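Putative peptidyl-arginine deiminase family protein (Campylobacter jejuni subsp. jejuni serotype O:2, PDB 6B2W) probably converts agmatine to N-carbamoylputrescine as an agmatine deiminase of polyamine biosynthesis, here holding agmatine in a pocket and a potassium ion. Local coordinates at residues Lys103-Thr108 with Glu136-Asp141; Phe107-Trp112 with Glu119-Val124. The protein carries 1 engineered substitution. All coordinates share one frame; numbering follows the deposited sequence.

Contact 1 of 2, residues Lys103-Thr108 with Glu136-Asp141. With K (potassium ion), chain D.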
loop_
_atom_site.group_PDB
_atom_site.type_symbol
_atom_site.label_atom_id
_atom_site.label_comp_id
_atom_site.label_asym_id
_atom_site.label_seq_id
_atom_site.Cartn_x
_atom_site.Cartn_y
_atom_site.Cartn_z
ATOM N N LYS A 103 14.567 5.480 10.000
ATOM C CA LYS A 103 15.381 5.668 8.814
ATOM C C LYS A 103 14.516 5.249 7.634
ATOM O O LYS A 103 13.839 4.216 7.689
ATOM C CB LYS A 103 16.638 4.800 8.909
ATOM C CG LYS A 103 17.671 5.009 7.811
ATOM C CD LYS A 103 18.531 6.246 8.032
ATOM C CE LYS A 103 19.790 6.189 7.174
ATOM N NZ LYS A 103 20.352 7.533 6.858
ATOM N N ALA A 104 14.517 6.063 6.583
ATOM C CA ALA A 104 13.675 5.823 5.413
ATOM C C ALA A 104 14.485 5.196 4.286
ATOM O O ALA A 104 15.590 5.649 3.987
ATOM C CB ALA A 104 13.046 7.126 4.947
ATOM N N LEU A 105 13.931 4.158 3.663
ATOM C CA LEU A 105 14.588 3.483 2.545
ATOM C C LEU A 105 14.028 3.960 1.208
ATOM O O LEU A 105 12.824 4.179 1.078
ATOM C CB LEU A 105 14.428 1.967 2.665
ATOM C CG LEU A 105 14.886 1.320 3.978
ATOM C CD1 LEU A 105 14.841 -0.195 3.859
ATOM C CD2 LEU A 105 16.281 1.777 4.374
ATOM N N ASP A 106 14.919 4.111 0.225
ATOM C CA ASP A 106 14.576 4.603 -1.110
ATOM C C ASP A 106 14.916 3.541 -2.160
ATOM O O ASP A 106 15.992 3.565 -2.763
ATOM C CB ASP A 106 15.330 5.913 -1.389
ATOM C CG ASP A 106 14.904 6.590 -2.689
ATOM O OD1 ASP A 106 13.742 6.409 -3.122
ATOM O OD2 ASP A 106 15.731 7.319 -3.283
ATOM N N PHE A 107 13.988 2.609 -2.361
ATOM C CA PHE A 107 14.127 1.572 -3.380
ATOM C C PHE A 107 13.907 2.158 -4.761
ATOM O O PHE A 107 13.245 3.188 -4.908
ATOM C CB PHE A 107 13.113 0.453 -3.155
ATOM C CG PHE A 107 13.345 -0.329 -1.900
ATOM C CD1 PHE A 107 14.230 -1.395 -1.887
ATOM C CD2 PHE A 107 12.681 0.002 -0.727
ATOM C CE1 PHE A 107 14.450 -2.118 -0.728
ATOM C CE2 PHE A 107 12.895 -0.717 0.434
ATOM C CZ PHE A 107 13.782 -1.779 0.433
ATOM N N THR A 108 14.461 1.497 -5.771
ATOM C CA THR A 108 14.246 1.887 -7.161
ATOM C C THR A 108 12.835 1.468 -7.601
ATOM O O THR A 108 12.353 0.392 -7.237
ATOM C CB THR A 108 15.308 1.265 -8.089
ATOM O OG1 THR A 108 16.615 1.559 -7.583
ATOM C CG2 THR A 108 15.188 1.817 -9.503
ATOM N N GLU A 136 18.571 12.487 5.899
ATOM C CA GLU A 136 19.313 11.570 5.036
ATOM C C GLU A 136 18.399 10.419 4.616
ATOM O O GLU A 136 17.471 10.054 5.338
ATOM C CB GLU A 136 20.570 11.040 5.741
ATOM C CG GLU A 136 21.767 10.829 4.821
ATOM C CD GLU A 136 22.673 12.047 4.740
ATOM O OE1 GLU A 136 23.194 12.469 5.796
ATOM O OE2 GLU A 136 22.874 12.576 3.624
ATOM N N LEU A 137 18.666 9.864 3.442
ATOM C CA LEU A 137 17.800 8.872 2.830
ATOM C C LEU A 137 18.666 7.716 2.346
ATOM O O LEU A 137 19.654 7.937 1.646
ATOM C CB LEU A 137 17.060 9.530 1.664
ATOM C CG LEU A 137 15.972 8.769 0.906
ATOM C CD1 LEU A 137 14.794 8.412 1.802
ATOM C CD2 LEU A 137 15.504 9.601 -0.280
ATOM N N LYS A 138 18.320 6.490 2.730
ATOM C CA LYS A 138 19.132 5.329 2.362
ATOM C C LYS A 138 18.746 4.789 0.984
ATOM O O LYS A 138 17.674 4.205 0.818
ATOM C CB LYS A 138 19.013 4.222 3.415
ATOM C CG LYS A 138 20.144 3.202 3.349
ATOM C CD LYS A 138 19.878 1.975 4.211
ATOM C CE LYS A 138 20.009 2.271 5.696
ATOM N NZ LYS A 138 21.426 2.188 6.150
ATOM N N LYS A 139 19.621 4.997 0.002
ATOM C CA LYS A 139 19.443 4.423 -1.329
ATOM C C LYS A 139 19.662 2.922 -1.256
ATOM O O LYS A 139 20.676 2.464 -0.727
ATOM C CB LYS A 139 20.436 5.023 -2.323
ATOM C CG LYS A 139 20.200 6.489 -2.639
ATOM C CD LYS A 139 19.046 6.669 -3.614
ATOM C CE LYS A 139 18.722 8.141 -3.832
ATOM N NZ LYS A 139 18.085 8.770 -2.638
ATOM N N VAL A 140 18.698 2.163 -1.768
ATOM C CA VAL A 140 18.825 0.714 -1.866
ATOM C C VAL A 140 18.737 0.342 -3.337
ATOM O O VAL A 140 17.738 0.628 -4.003
ATOM C CB VAL A 140 17.741 -0.016 -1.051
ATOM C CG1 VAL A 140 17.899 -1.524 -1.169
ATOM C CG2 VAL A 140 17.819 0.396 0.410
ATOM N N ASP A 141 19.798 -0.286 -3.834
ATOM C CA ASP A 141 19.929 -0.616 -5.250
ATOM C C ASP A 141 19.134 -1.894 -5.530
ATOM O O ASP A 141 19.701 -2.972 -5.702
ATOM C CB ASP A 141 21.418 -0.780 -5.599
ATOM C CG ASP A 141 21.713 -0.561 -7.074
ATOM O OD1 ASP A 141 20.813 -0.771 -7.918
ATOM O OD2 ASP A 141 22.862 -0.179 -7.387
HETATM K K K D . 12.878 5.697 -5.503
HETATM O O HOH W 1 15.822 8.545 6.783
HETATM O O HOH W 2 10.808 8.280 -5.110
#

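Contact 2 of 2, residues Phe107-Trp112 with Glu119-Val124. With K (potassium ion), chain D; AG2 (agmatine), chain C.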
loop_
_atom_site.group_PDB
_atom_site.type_symbol
_atom_site.label_atom_id
_atom_site.label_comp_id
_atom_site.label_asym_id
_atom_site.label_seq_id
_atom_site.Cartn_x
_atom_site.Cartn_y
_atom_site.Cartn_z
ATOM N N PHE A 107 13.988 2.609 -2.361
ATOM C CA PHE A 107 14.127 1.572 -3.380
ATOM C C PHE A 107 13.907 2.158 -4.761
ATOM O O PHE A 107 13.245 3.188 -4.908
ATOM C CB PHE A 107 13.113 0.453 -3.155
ATOM C CG PHE A 107 13.345 -0.329 -1.900
ATOM C CD1 PHE A 107 14.230 -1.395 -1.887
ATOM C CD2 PHE A 107 12.681 0.002 -0.727
ATOM C CE1 PHE A 107 14.450 -2.118 -0.728
ATOM C CE2 PHE A 107 12.895 -0.717 0.434
ATOM C CZ PHE A 107 13.782 -1.779 0.433
ATOM N N THR A 108 14.461 1.497 -5.771
ATOM C CA THR A 108 14.246 1.887 -7.161
ATOM C C THR A 108 12.835 1.468 -7.601
ATOM O O THR A 108 12.353 0.392 -7.237
ATOM C CB THR A 108 15.308 1.265 -8.089
ATOM O OG1 THR A 108 16.615 1.559 -7.583
ATOM C CG2 THR A 108 15.188 1.817 -9.503
ATOM N N PHE A 109 12.184 2.336 -8.374
ATOM C CA PHE A 109 10.828 2.107 -8.873
ATOM C C PHE A 109 10.814 2.222 -10.399
ATOM O O PHE A 109 11.207 3.253 -10.945
ATOM C CB PHE A 109 9.877 3.128 -8.241
ATOM C CG PHE A 109 8.531 3.211 -8.908
ATOM C CD1 PHE A 109 7.529 2.304 -8.599
ATOM C CD2 PHE A 109 8.257 4.217 -9.827
ATOM C CE1 PHE A 109 6.286 2.385 -9.205
ATOM C CE2 PHE A 109 7.016 4.304 -10.435
ATOM C CZ PHE A 109 6.027 3.390 -10.122
ATOM N N ASN A 110 10.368 1.161 -11.075
ATOM C CA ASN A 110 10.338 1.119 -12.546
ATOM C C ASN A 110 8.926 0.967 -13.131
ATOM O O ASN A 110 8.766 0.527 -14.271
ATOM C CB ASN A 110 11.270 0.011 -13.076
ATOM C CG ASN A 110 10.733 -1.393 -12.838
ATOM O OD1 ASN A 110 9.829 -1.607 -12.031
ATOM N ND2 ASN A 110 11.299 -2.363 -13.545
ATOM N N ALA A 111 7.915 1.343 -12.349
ATOM C CA ALA A 111 6.509 1.227 -12.750
ATOM C C ALA A 111 6.114 -0.188 -13.173
ATOM O O ALA A 111 5.642 -0.403 -14.288
ATOM C CB ALA A 111 6.171 2.233 -13.844
ATOM N N TRP A 112 6.318 -1.144 -12.269
ATOM C CA TRP A 112 5.748 -2.495 -12.388
ATOM C C TRP A 112 6.224 -3.260 -13.628
ATOM O O TRP A 112 5.452 -3.988 -14.257
ATOM C CB TRP A 112 4.213 -2.411 -12.346
ATOM C CG TRP A 112 3.726 -1.449 -11.300
ATOM C CD1 TRP A 112 3.733 -1.640 -9.951
ATOM C CD2 TRP A 112 3.200 -0.133 -11.516
ATOM N NE1 TRP A 112 3.230 -0.532 -9.311
ATOM C CE2 TRP A 112 2.896 0.408 -10.249
ATOM C CE3 TRP A 112 2.949 0.637 -12.658
ATOM C CZ2 TRP A 112 2.353 1.686 -10.090
ATOM C CZ3 TRP A 112 2.410 1.908 -12.499
ATOM C CH2 TRP A 112 2.119 2.419 -11.224
ATOM N N GLU A 119 10.392 7.854 -14.321
ATOM C CA GLU A 119 11.610 8.593 -13.986
ATOM C C GLU A 119 11.344 9.714 -12.975
ATOM O O GLU A 119 12.187 9.985 -12.117
ATOM C CB GLU A 119 12.286 9.147 -15.247
ATOM C CG GLU A 119 13.807 9.089 -15.188
ATOM C CD GLU A 119 14.471 9.659 -16.428
ATOM O OE1 GLU A 119 14.183 10.824 -16.775
ATOM O OE2 GLU A 119 15.288 8.943 -17.050
ATOM N N LEU A 120 10.177 10.352 -13.073
ATOM C CA LEU A 120 9.788 11.414 -12.136
ATOM C C LEU A 120 9.380 10.853 -10.769
ATOM O O LEU A 120 9.853 11.328 -9.736
ATOM C CB LEU A 120 8.651 12.272 -12.710
ATOM C CG LEU A 120 8.983 13.177 -13.902
ATOM C CD1 LEU A 120 7.708 13.725 -14.525
ATOM C CD2 LEU A 120 9.900 14.321 -13.491
ATOM N N ASP A 121 8.505 9.846 -10.766
ATOM C CA ASP A 121 8.111 9.158 -9.529
ATOM C C ASP A 121 9.331 8.676 -8.747
ATOM O O ASP A 121 9.343 8.720 -7.516
ATOM C CB ASP A 121 7.208 7.952 -9.827
ATOM C CG ASP A 121 5.783 8.346 -10.176
ATOM O OD1 ASP A 121 5.392 9.515 -9.948
ATOM O OD2 ASP A 121 5.043 7.473 -10.676
ATOM N N ASN A 122 10.347 8.211 -9.470
ATOM C CA ASN A 122 11.569 7.696 -8.859
ATOM C C ASN A 122 12.349 8.772 -8.089
ATOM O O ASN A 122 13.007 8.469 -7.090
ATOM C CB ASN A 122 12.468 7.050 -9.930
ATOM C CG ASN A 122 13.455 6.041 -9.352
ATOM O OD1 ASN A 122 13.101 5.225 -8.497
ATOM N ND2 ASN A 122 14.694 6.082 -9.830
ATOM N N ALA A 123 12.259 10.020 -8.549
ATOM C CA ALA A 123 13.012 11.135 -7.971
ATOM C C ALA A 123 12.247 11.922 -6.907
ATOM O O ALA A 123 12.764 12.911 -6.385
ATOM C CB ALA A 123 13.463 12.075 -9.079
ATOM N N VAL A 124 11.030 11.494 -6.577
ATOM C CA VAL A 124 10.215 12.195 -5.578
ATOM C C VAL A 124 10.841 12.112 -4.178
ATOM O O VAL A 124 10.867 13.106 -3.450
ATOM C CB VAL A 124 8.763 11.658 -5.544
ATOM C CG1 VAL A 124 7.965 12.289 -4.408
ATOM C CG2 VAL A 124 8.067 11.931 -6.868
HETATM K K K D . 12.878 5.697 -5.503
HETATM N N AG2 C . -1.510 2.721 -13.748
HETATM C CA AG2 C . -1.621 1.343 -13.256
HETATM C CB AG2 C . -1.037 1.212 -11.847
HETATM C CG AG2 C . -1.985 0.428 -10.933
HETATM C CD AG2 C . -1.634 0.693 -9.471
HETATM N NE AG2 C . -1.167 -0.537 -8.813
HETATM C CZ AG2 C . -0.824 -0.604 -7.521
HETATM N NH1 AG2 C . -0.414 -1.752 -6.994
HETATM N NH2 AG2 C . -0.866 0.476 -6.741
HETATM O O HOH W 2 10.808 8.280 -5.110
#

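Contact 1 of 2, residues Lys103-Thr108 with Glu136-Asp141
OD2 of Asp106 receives NZ of Lys139 at 2.8 Å in a salt bridge, while OD1 of the same carboxylate binds the potassium ion at 2.6 Å and also takes a hydrogen bond from Asn125. The lysine uses the anti lone pair of OD2. The bend of Lys139 at chi2 (-78°) brings its CD and CE past that oxygen, and the bend at chi4 (-71°) turns NZ onto it. With metal and ammonium both close, the carboxylate is probably held as the anion. On the same side, Leu137 sets CG against CB of Asp106 and CD1 against CB of Ala104 (3.8 Å), under cover of helix 124-131. The backbones pair as parallel strands, 138-141 being the outermost strand of a mixed four-stranded sheet. Lys138 N gives to Ala104 O, Asp106 N to Lys138 O at 2.8 Å, and Val140 N to Asp106 O. The other face carries Leu105, Phe107, Lys138 and Val140. There CD2 of Leu105 lies 3.6 Å from CD of Lys138, whose amine reaches a salt bridge with Glu98, and CG1 of Val140 meets CE1 of the Phe107 ring at 3.5 Å.

Contact 2 of 2, residues Phe107-Trp112 with Glu119-Val124
Asn122 OD1 accepts the backbone N-H of Phe109 at 3.0 Å, and the same oxygen lies 3.0 Å from the potassium ion. The N-H points at the oxygen fairly straight, but the donor stands 42° out of the amide plane and so is not on a lone pair. Asn122 has CG trans to its own N (chi1 -158°), a setting that carries the amide across to the chain at Phe109. Its backbone O is a further, longer ligand of the ion at 3.2 Å, so this one residue supplies both a side-chain and a main-chain oxygen; Phe107 O, at 2.6 Å, and Asp106 add theirs.

CB of Phe109 points toward segment 119-124, and with CG anti to the backbone N (chi1 166°) the ring brings CE2 to 3.7 Å from CB of Asp121. The ring and the carboxylate planes are inclined to each other, and no polar bond joins them. Instead, Asp121 OD1 takes the backbone N-H of Asp85, a residue of the agmatine pocket. One face of the Phe109 ring has Ala111 N over its centre. CE1 of the same ring lies 3.9 Å above one face of Trp112, offset toward the rim. The opposite indole face carries CB of agmatine, 3.4 Å from Trp112 CH2, and NE1 is hydrogen-bonded to Asp90, which would help to fix the indole's rotation. Phe109 thus backs an aromatic wall of the agmatine pocket, a second-shell arrangement beside a potassium site built largely from oxygens of the chain.

The centres of contacts 1 and 2 lie 12 Å apart, on the same side of the chain's centre. Both start from strand 101-108 and share Phe107 and Thr108. Along the chain, 103-108 runs into 107-112; the chain then turns back through 119-124, the partner in contact 2, and passes helix 124-131 before reaching 136-141, the partner in contact 1. The return to the sheet edge is therefore mostly helical. The potassium ion belongs to both contacts, drawing ligands from the strand and from the short helix 119-122, and so ties strand 101-108, just before the chain runs on to Trp112 of the agmatine pocket, to that helix.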